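Side-chain contacts in hyaluronidase (Thermobaculum terrenum, PDB 5DIY), which probably hydrolyses O-linked N-acetylglucosamine as a family 84 glycoside hydrolase with hexosaminidase activity: residues C[223-228]-C[263-268]; C[24-29]-C[267-272]. All coordinates share one frame; numbering follows the deposited sequence.

How the contacts relate
Helix 262-277 is common to both contacts, which share Leu267 and Pro268 and have centres about 10 Å apart. Along the chain, 24-29 on helix 20-32 comes first, then the loop segment 223-228 after strand 218-222, and finally the overlapping segments 263-268 and 267-272. Contact 1 turns the helix's start towards the sugar-binding loop; contact 2 sets its next turns against helix 20-32. Among the links between them, Lys266 NZ forms a salt bridge with Asp25 OD2 at 2.6 Å, Lys266 O lies 3.4 Å from Phe29 CZ, and Pro225 CD packs 4.1 Å from Leu269 CD2. One barrel helix thus meets both a sugar-binding loop and the neighbouring helix of the barrel wall.

Contact 1: C[223-228]-C[263-268]; sequences NYPVND and EASKLP. With NAG (2-acetamido-2-deoxy-beta-D-glucopyranose), chain E.
Pro225 and Ser265 mark the closest backbone approach, with 6.7 Å between Pro225 CA and Ser265 CA, where an irregular loop meets a kinked helix. A cis peptide joins Tyr224 to Pro225, and the CB of Pro225 points at the helix. The contact is apolar and rests on two prolines: Pro225 CG lies 3.7 Å from Pro268 CG, and the side chains cross at about a right angle. Ser265 OG skirts the same Pro225 ring, its polar needs met by Leu261 O and Met259 N. With CG turned opposite the backbone N (chi1 -174°), Tyr224 swings its ring past Pro225 until CE2 comes 3.8 Å from Pro268 CB, an oblique approach. Pro225 CB sits 3.9 Å above the plane of the Tyr224 ring, over its centre, so one proline packs on both the ring and Pro268. The phenol OH is tied to Gly238 O, which fixes the far end of the ring.

Three residues past Pro225, Asp228 grips the bound NAG with both oxygens: NAG O6 donates to Asp228 OD1 at 2.6 Å and NAG O4 to Asp228 OD2 at 2.7 Å. Asp228 OD2 also receives Tyr14 N. This is the layout of a TIM barrel, in which the loop after strand 218-222 carries the sugar-binding Asn223 and Asp228 and backs onto helix 262-277.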
ATOM      1  N   ASN C 223      -3.292   0.888  -6.482  1.00 22.48           N
ATOM      2  CA  ASN C 223      -2.227   1.154  -5.519  1.00 22.68           C
ATOM      3  C   ASN C 223      -2.546   0.561  -4.154  1.00 22.97           C
ATOM      4  O   ASN C 223      -2.758   1.279  -3.173  1.00 23.40           O
ATOM      5  CB  ASN C 223      -1.962   2.664  -5.400  1.00 22.55           C
ATOM      6  CG  ASN C 223      -1.195   3.225  -6.578  1.00 22.55           C
ATOM      7  OD1 ASN C 223      -1.649   4.153  -7.240  1.00 23.48           O
ATOM      8  ND2 ASN C 223      -0.013   2.704  -6.816  1.00 22.10           N
ATOM      9  N   TYR C 224      -2.588  -0.765  -4.123  1.00 23.09           N
ATOM     10  CA  TYR C 224      -2.674  -1.548  -2.904  1.00 23.28           C
ATOM     11  C   TYR C 224      -2.045  -2.908  -3.254  1.00 24.38           C
ATOM     12  O   TYR C 224      -2.379  -3.454  -4.314  1.00 24.81           O
ATOM     13  CB  TYR C 224      -4.134  -1.718  -2.438  1.00 22.43           C
ATOM     14  CG  TYR C 224      -4.195  -2.416  -1.101  1.00 21.92           C
ATOM     15  CD1 TYR C 224      -4.024  -1.699   0.093  1.00 21.42           C
ATOM     16  CD2 TYR C 224      -4.347  -3.796  -1.023  1.00 21.71           C
ATOM     17  CE1 TYR C 224      -4.031  -2.344   1.325  1.00 21.32           C
ATOM     18  CE2 TYR C 224      -4.370  -4.444   0.201  1.00 21.91           C
ATOM     19  CZ  TYR C 224      -4.203  -3.716   1.371  1.00 21.45           C
ATOM     20  OH  TYR C 224      -4.210  -4.378   2.570  1.00 21.54           O
ATOM     21  N   PRO C 225      -1.159  -3.473  -2.418  1.00 24.74           N
ATOM     22  CA  PRO C 225      -0.845  -3.021  -1.053  1.00 25.09           C
ATOM     23  C   PRO C 225       0.268  -1.968  -0.866  1.00 24.94           C
ATOM     24  O   PRO C 225       0.636  -1.724   0.270  1.00 23.72           O
ATOM     25  CB  PRO C 225      -0.434  -4.334  -0.361  1.00 25.15           C
ATOM     26  CG  PRO C 225       0.124  -5.158  -1.460  1.00 25.05           C
ATOM     27  CD  PRO C 225      -0.785  -4.881  -2.619  1.00 25.00           C
ATOM     28  N   VAL C 226       0.784  -1.343  -1.929  1.00 26.34           N
ATOM     29  CA  VAL C 226       1.897  -0.367  -1.797  1.00 27.11           C
ATOM     30  C   VAL C 226       1.899   0.440  -0.513  1.00 26.60           C
ATOM     31  O   VAL C 226       0.897   1.067  -0.185  1.00 27.26           O
ATOM     32  CB  VAL C 226       1.959   0.752  -2.879  1.00 28.02           C
ATOM     33  CG1 VAL C 226       3.070   0.510  -3.856  1.00 29.89           C
ATOM     34  CG2 VAL C 226       0.619   1.031  -3.550  1.00 28.16           C
ATOM     35  N   ASN C 227       3.045   0.468   0.159  1.00 26.40           N
ATOM     36  CA  ASN C 227       3.249   1.309   1.332  1.00 27.35           C
ATOM     37  C   ASN C 227       4.541   2.126   1.205  1.00 27.90           C
ATOM     38  O   ASN C 227       5.377   2.117   2.090  1.00 27.41           O
ATOM     39  CB  ASN C 227       3.204   0.460   2.617  1.00 27.12           C
ATOM     40  CG  ASN C 227       4.378  -0.511   2.753  1.00 27.55           C
ATOM     41  OD1 ASN C 227       5.017  -0.908   1.769  1.00 26.59           O
ATOM     42  ND2 ASN C 227       4.657  -0.911   3.994  1.00 27.44           N
ATOM     43  N   ASP C 228       4.696   2.829   0.083  1.00 28.48           N
ATOM     44  CA  ASP C 228       5.890   3.662  -0.130  1.00 27.85           C
ATOM     45  C   ASP C 228       5.666   5.076   0.381  1.00 27.63           C
ATOM     46  O   ASP C 228       4.535   5.455   0.719  1.00 27.86           O
ATOM     47  CB  ASP C 228       6.363   3.646  -1.598  1.00 28.19           C
ATOM     48  CG  ASP C 228       5.339   4.215  -2.591  1.00 28.25           C
ATOM     49  OD1 ASP C 228       4.365   4.881  -2.194  1.00 26.13           O
ATOM     50  OD2 ASP C 228       5.546   3.988  -3.805  1.00 28.37           O
ATOM     51  N   GLU C 263       7.452 -10.701   0.173  1.00 28.05           N
ATOM     52  CA  GLU C 263       6.883 -11.859   0.853  1.00 28.46           C
ATOM     53  C   GLU C 263       5.629 -11.453   1.638  1.00 27.30           C
ATOM     54  O   GLU C 263       4.610 -12.143   1.585  1.00 26.54           O
ATOM     55  CB  GLU C 263       7.930 -12.525   1.762  1.00 29.55           C
ATOM     56  CG  GLU C 263       7.587 -13.947   2.173  1.00 31.19           C
ATOM     57  CD  GLU C 263       7.593 -14.939   1.026  1.00 32.01           C
ATOM     58  OE1 GLU C 263       8.288 -14.710   0.015  1.00 33.31           O
ATOM     59  OE2 GLU C 263       6.905 -15.969   1.147  1.00 33.69           O
ATOM     60  N   ALA C 264       5.698 -10.318   2.331  1.00 27.42           N
ATOM     61  CA  ALA C 264       4.530  -9.760   3.028  1.00 27.08           C
ATOM     62  C   ALA C 264       3.391  -9.404   2.069  1.00 26.59           C
ATOM     63  O   ALA C 264       2.224  -9.545   2.432  1.00 26.61           O
ATOM     64  CB  ALA C 264       4.926  -8.545   3.856  1.00 26.93           C
ATOM     65  N   SER C 265       3.728  -8.955   0.856  1.00 25.50           N
ATOM     66  CA  SER C 265       2.716  -8.636  -0.169  1.00 25.59           C
ATOM     67  C   SER C 265       1.898  -9.843  -0.613  1.00 25.75           C
ATOM     68  O   SER C 265       0.772  -9.685  -1.067  1.00 25.63           O
ATOM     69  CB  SER C 265       3.353  -7.994  -1.413  1.00 25.25           C
ATOM     70  OG  SER C 265       3.911  -6.733  -1.124  1.00 24.89           O
ATOM     71  N   LYS C 266       2.453 -11.042  -0.480  1.00 26.65           N
ATOM     72  CA  LYS C 266       1.763 -12.255  -0.922  1.00 27.59           C
ATOM     73  C   LYS C 266       0.428 -12.495  -0.231  1.00 27.15           C
ATOM     74  O   LYS C 266      -0.457 -13.112  -0.824  1.00 26.83           O
ATOM     75  CB  LYS C 266       2.659 -13.484  -0.775  1.00 28.64           C
ATOM     76  CG  LYS C 266       3.858 -13.479  -1.710  1.00 30.20           C
ATOM     77  CD  LYS C 266       4.719 -14.704  -1.475  1.00 31.16           C
ATOM     78  CE  LYS C 266       5.963 -14.705  -2.348  1.00 32.56           C
ATOM     79  NZ  LYS C 266       6.696 -15.995  -2.176  1.00 34.45           N
ATOM     80  N   LEU C 267       0.289 -12.011   1.006  1.00 27.27           N
ATOM     81  CA  LEU C 267      -0.954 -12.155   1.761  1.00 27.44           C
ATOM     82  C   LEU C 267      -2.116 -11.386   1.084  1.00 26.26           C
ATOM     83  O   LEU C 267      -3.107 -12.006   0.705  1.00 27.04           O
ATOM     84  CB  LEU C 267      -0.752 -11.774   3.245  1.00 28.52           C
ATOM     85  CG  LEU C 267      -1.497 -12.576   4.308  1.00 29.62           C
ATOM     86  CD1 LEU C 267      -1.232 -11.954   5.675  1.00 29.41           C
ATOM     87  CD2 LEU C 267      -2.988 -12.633   4.020  1.00 29.66           C
ATOM     88  N   PRO C 268      -1.990 -10.053   0.902  1.00 25.82           N
ATOM     89  CA  PRO C 268      -3.042  -9.332   0.164  1.00 25.59           C
ATOM     90  C   PRO C 268      -3.118  -9.664  -1.324  1.00 25.83           C
ATOM     91  O   PRO C 268      -4.218  -9.667  -1.884  1.00 26.63           O
ATOM     92  CB  PRO C 268      -2.677  -7.853   0.370  1.00 25.49           C
ATOM     93  CG  PRO C 268      -1.240  -7.855   0.728  1.00 25.51           C
ATOM     94  CD  PRO C 268      -1.028  -9.113   1.504  1.00 25.48           C
TER
HETATM   95  C1  NAG E 101       2.024   7.364  -7.349  1.00 30.22           C
HETATM   96  C2  NAG E 101       2.874   6.572  -8.363  1.00 28.79           C
HETATM   97  C3  NAG E 101       3.330   5.199  -7.864  1.00 28.24           C
HETATM   98  C4  NAG E 101       3.384   5.175  -6.345  1.00 27.66           C
HETATM   99  C5  NAG E 101       1.981   5.409  -5.810  1.00 28.46           C
HETATM  100  C6  NAG E 101       1.918   5.417  -4.274  1.00 28.96           C
HETATM  101  C7  NAG E 101       1.025   5.899  -9.863  1.00 27.82           C
HETATM  102  C8  NAG E 101       0.553   5.909 -11.290  1.00 27.67           C
HETATM  103  N2  NAG E 101       2.210   6.476  -9.658  1.00 28.11           N
HETATM  104  O3  NAG E 101       4.618   4.907  -8.418  1.00 27.75           O
HETATM  105  O4  NAG E 101       3.829   3.898  -5.887  1.00 26.20           O
HETATM  106  O5  NAG E 101       1.367   6.588  -6.341  1.00 29.59           O
HETATM  107  O6  NAG E 101       2.844   6.344  -3.703  1.00 28.75           O
HETATM  108  O7  NAG E 101       0.355   5.403  -8.966  1.00 27.28           O

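Contact 2: C[24-29]-C[267-272]; sequences LDMFEF and LPLYTF
Phe29 reaches across to Leu269 and Tyr270 from a helix whose short segment axis comes no closer than 12.3 Å to that of 267-272, with N-to-C directions 35° apart. At that spacing the backbones do not meet, and side chains must bridge the interval. The CB of Phe29 points towards the other helix, and a chi1 of 171°, trans to the backbone N, carries the ring straight on across the gap. Beyond CG, CD2 keeps company with its own helix, 3.7 Å from Met26 SD. One atom further, CE2 touches Leu269 CB at 3.9 Å, and that CB approaches the ring obliquely. The tip goes deepest: CZ lies 3.7 Å from Tyr270 N, which sits at the ring edge in the ring plane, and 4.2 Å from Tyr270 CB. At CZ the ring thus presents its edge to Tyr270 N, so it meets backbone as well as side-chain atoms.

Helix 20-32 follows strand 6-11 and helix 262-277 follows strand 251-256, the first and last strands of the closed eight-stranded parallel barrel. The contact thus joins the outer helices on the two sides of the seam where a TIM barrel closes.

Met26 adds a second, looser touch, its SD 4.3 Å from Leu269 CD1. Leu269 itself is held between layers, since its side chain also packs on Ala256 of strand 251-256. Tyr270 extends along the outer layer, touching Gln290 and Ala291 of helix 284-296 and Asn33. Within the second helix, Pro268 O accepts two donors, Phe272 N at 2.9 Å and Thr271 OG1 at 2.6 Å, the hydroxyl being tilted 21° from the carbonyl plane. Thr271 OG1 is in turn hydrogen-bonded to Tyr240 N, which couples this turn to the polypeptide ahead of strand 251-256.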
ATOM      1  N   LEU C  24      11.722 -13.645  -9.469  1.00 31.26           N
ATOM      2  CA  LEU C  24      11.595 -15.015  -9.978  1.00 32.24           C
ATOM      3  C   LEU C  24      10.639 -15.836  -9.113  1.00 32.24           C
ATOM      4  O   LEU C  24       9.794 -16.560  -9.633  1.00 31.99           O
ATOM      5  CB  LEU C  24      12.964 -15.708 -10.042  1.00 33.13           C
ATOM      6  CG  LEU C  24      13.967 -15.148 -11.056  1.00 33.72           C
ATOM      7  CD1 LEU C  24      15.374 -15.610 -10.714  1.00 34.43           C
ATOM      8  CD2 LEU C  24      13.592 -15.537 -12.478  1.00 34.24           C
ATOM      9  N   ASP C  25      10.793 -15.707  -7.796  1.00 32.61           N
ATOM     10  CA  ASP C  25       9.895 -16.327  -6.817  1.00 32.72           C
ATOM     11  C   ASP C  25       8.454 -15.793  -6.937  1.00 30.70           C
ATOM     12  O   ASP C  25       7.500 -16.566  -6.919  1.00 30.14           O
ATOM     13  CB  ASP C  25      10.443 -16.083  -5.407  1.00 34.66           C
ATOM     14  CG  ASP C  25       9.599 -16.727  -4.330  1.00 37.06           C
ATOM     15  OD1 ASP C  25       9.786 -17.934  -4.064  1.00 38.23           O
ATOM     16  OD2 ASP C  25       8.751 -16.016  -3.746  1.00 38.24           O
ATOM     17  N   MET C  26       8.298 -14.476  -7.068  1.00 30.00           N
ATOM     18  CA  MET C  26       6.974 -13.883  -7.285  1.00 28.69           C
ATOM     19  C   MET C  26       6.288 -14.442  -8.535  1.00 28.74           C
ATOM     20  O   MET C  26       5.076 -14.649  -8.523  1.00 26.81           O
ATOM     21  CB  MET C  26       7.053 -12.351  -7.365  1.00 29.32           C
ATOM     22  CG  MET C  26       5.703 -11.638  -7.298  1.00 29.59           C
ATOM     23  SD  MET C  26       4.744 -11.964  -5.796  1.00 29.55           S
ATOM     24  CE  MET C  26       5.723 -11.114  -4.566  1.00 29.30           C
ATOM     25  N   PHE C  27       7.050 -14.711  -9.602  1.00 29.17           N
ATOM     26  CA  PHE C  27       6.460 -15.291 -10.819  1.00 29.82           C
ATOM     27  C   PHE C  27       5.865 -16.677 -10.564  1.00 29.88           C
ATOM     28  O   PHE C  27       4.835 -17.022 -11.151  1.00 29.57           O
ATOM     29  CB  PHE C  27       7.461 -15.351 -11.986  1.00 31.08           C
ATOM     30  CG  PHE C  27       7.943 -14.002 -12.480  1.00 32.86           C
ATOM     31  CD1 PHE C  27       7.258 -12.811 -12.199  1.00 33.88           C
ATOM     32  CD2 PHE C  27       9.084 -13.930 -13.268  1.00 33.74           C
ATOM     33  CE1 PHE C  27       7.722 -11.592 -12.674  1.00 34.38           C
ATOM     34  CE2 PHE C  27       9.552 -12.709 -13.746  1.00 35.33           C
ATOM     35  CZ  PHE C  27       8.872 -11.539 -13.448  1.00 34.70           C
ATOM     36  N   GLU C  28       6.501 -17.456  -9.689  1.00 30.18           N
ATOM     37  CA  GLU C  28       5.956 -18.757  -9.271  1.00 31.90           C
ATOM     38  C   GLU C  28       4.678 -18.589  -8.446  1.00 30.91           C
ATOM     39  O   GLU C  28       3.696 -19.290  -8.683  1.00 31.61           O
ATOM     40  CB  GLU C  28       6.996 -19.567  -8.492  1.00 33.59           C
ATOM     41  CG  GLU C  28       8.164 -20.026  -9.358  1.00 35.61           C
ATOM     42  CD  GLU C  28       9.321 -20.629  -8.576  1.00 36.70           C
ATOM     43  OE1 GLU C  28       9.390 -20.471  -7.334  1.00 38.65           O
ATOM     44  OE2 GLU C  28      10.185 -21.257  -9.223  1.00 37.52           O
ATOM     45  N   PHE C  29       4.689 -17.657  -7.492  1.00 30.32           N
ATOM     46  CA  PHE C  29       3.476 -17.290  -6.745  1.00 30.16           C
ATOM     47  C   PHE C  29       2.349 -16.820  -7.681  1.00 29.62           C
ATOM     48  O   PHE C  29       1.187 -17.212  -7.514  1.00 28.16           O
ATOM     49  CB  PHE C  29       3.788 -16.213  -5.694  1.00 31.40           C
ATOM     50  CG  PHE C  29       2.564 -15.631  -5.031  1.00 31.96           C
ATOM     51  CD1 PHE C  29       2.000 -16.244  -3.917  1.00 31.93           C
ATOM     52  CD2 PHE C  29       1.978 -14.464  -5.523  1.00 32.32           C
ATOM     53  CE1 PHE C  29       0.869 -15.708  -3.311  1.00 32.58           C
ATOM     54  CE2 PHE C  29       0.846 -13.928  -4.920  1.00 33.09           C
ATOM     55  CZ  PHE C  29       0.292 -14.552  -3.810  1.00 32.83           C
ATOM     56  N   LEU C 267       0.289 -12.011   1.006  1.00 27.27           N
ATOM     57  CA  LEU C 267      -0.954 -12.155   1.761  1.00 27.44           C
ATOM     58  C   LEU C 267      -2.116 -11.386   1.084  1.00 26.26           C
ATOM     59  O   LEU C 267      -3.107 -12.006   0.705  1.00 27.04           O
ATOM     60  CB  LEU C 267      -0.752 -11.774   3.245  1.00 28.52           C
ATOM     61  CG  LEU C 267      -1.497 -12.576   4.308  1.00 29.62           C
ATOM     62  CD1 LEU C 267      -1.232 -11.954   5.675  1.00 29.41           C
ATOM     63  CD2 LEU C 267      -2.988 -12.633   4.020  1.00 29.66           C
ATOM     64  N   PRO C 268      -1.990 -10.053   0.902  1.00 25.82           N
ATOM     65  CA  PRO C 268      -3.042  -9.332   0.164  1.00 25.59           C
ATOM     66  C   PRO C 268      -3.118  -9.664  -1.324  1.00 25.83           C
ATOM     67  O   PRO C 268      -4.218  -9.667  -1.884  1.00 26.63           O
ATOM     68  CB  PRO C 268      -2.677  -7.853   0.370  1.00 25.49           C
ATOM     69  CG  PRO C 268      -1.240  -7.855   0.728  1.00 25.51           C
ATOM     70  CD  PRO C 268      -1.028  -9.113   1.504  1.00 25.48           C
ATOM     71  N   LEU C 269      -1.978  -9.948  -1.959  1.00 25.65           N
ATOM     72  CA  LEU C 269      -1.973 -10.363  -3.376  1.00 25.30           C
ATOM     73  C   LEU C 269      -2.723 -11.675  -3.616  1.00 25.43           C
ATOM     74  O   LEU C 269      -3.391 -11.826  -4.649  1.00 25.31           O
ATOM     75  CB  LEU C 269      -0.549 -10.435  -3.945  1.00 25.09           C
ATOM     76  CG  LEU C 269       0.182  -9.095  -4.123  1.00 25.25           C
ATOM     77  CD1 LEU C 269       1.613  -9.357  -4.572  1.00 25.61           C
ATOM     78  CD2 LEU C 269      -0.537  -8.169  -5.096  1.00 25.38           C
ATOM     79  N   TYR C 270      -2.627 -12.611  -2.670  1.00 25.42           N
ATOM     80  CA  TYR C 270      -3.439 -13.832  -2.706  1.00 26.03           C
ATOM     81  C   TYR C 270      -4.927 -13.488  -2.793  1.00 25.35           C
ATOM     82  O   TYR C 270      -5.646 -14.045  -3.616  1.00 25.13           O
ATOM     83  CB  TYR C 270      -3.169 -14.717  -1.479  1.00 26.89           C
ATOM     84  CG  TYR C 270      -3.851 -16.070  -1.512  1.00 27.90           C
ATOM     85  CD1 TYR C 270      -5.200 -16.205  -1.179  1.00 28.83           C
ATOM     86  CD2 TYR C 270      -3.148 -17.223  -1.870  1.00 29.21           C
ATOM     87  CE1 TYR C 270      -5.829 -17.436  -1.211  1.00 29.73           C
ATOM     88  CE2 TYR C 270      -3.772 -18.466  -1.897  1.00 29.42           C
ATOM     89  CZ  TYR C 270      -5.112 -18.565  -1.566  1.00 30.67           C
ATOM     90  OH  TYR C 270      -5.754 -19.786  -1.585  1.00 33.14           O
ATOM     91  N   THR C 271      -5.375 -12.562  -1.946  1.00 25.65           N
ATOM     92  CA  THR C 271      -6.788 -12.175  -1.899  1.00 25.11           C
ATOM     93  C   THR C 271      -7.203 -11.418  -3.161  1.00 26.05           C
ATOM     94  O   THR C 271      -8.308 -11.614  -3.681  1.00 27.36           O
ATOM     95  CB  THR C 271      -7.136 -11.357  -0.632  1.00 24.20           C
ATOM     96  OG1 THR C 271      -6.478 -10.075  -0.648  1.00 23.99           O
ATOM     97  CG2 THR C 271      -6.754 -12.128   0.629  1.00 24.15           C
ATOM     98  N   PHE C 272      -6.311 -10.554  -3.627  1.00 26.40           N
ATOM     99  CA  PHE C 272      -6.451  -9.860  -4.906  1.00 26.65           C
ATOM    100  C   PHE C 272      -6.676 -10.852  -6.053  1.00 27.19           C
ATOM    101  O   PHE C 272      -7.615 -10.687  -6.828  1.00 27.21           O
ATOM    102  CB  PHE C 272      -5.213  -8.975  -5.117  1.00 26.00           C
ATOM    103  CG  PHE C 272      -5.048  -8.419  -6.506  1.00 25.81           C
ATOM    104  CD1 PHE C 272      -5.906  -7.442  -6.991  1.00 26.06           C
ATOM    105  CD2 PHE C 272      -3.980  -8.827  -7.308  1.00 25.89           C
ATOM    106  CE1 PHE C 272      -5.736  -6.903  -8.267  1.00 26.27           C
ATOM    107  CE2 PHE C 272      -3.801  -8.293  -8.583  1.00 26.35           C
ATOM    108  CZ  PHE C 272      -4.680  -7.325  -9.064  1.00 26.01           C
TER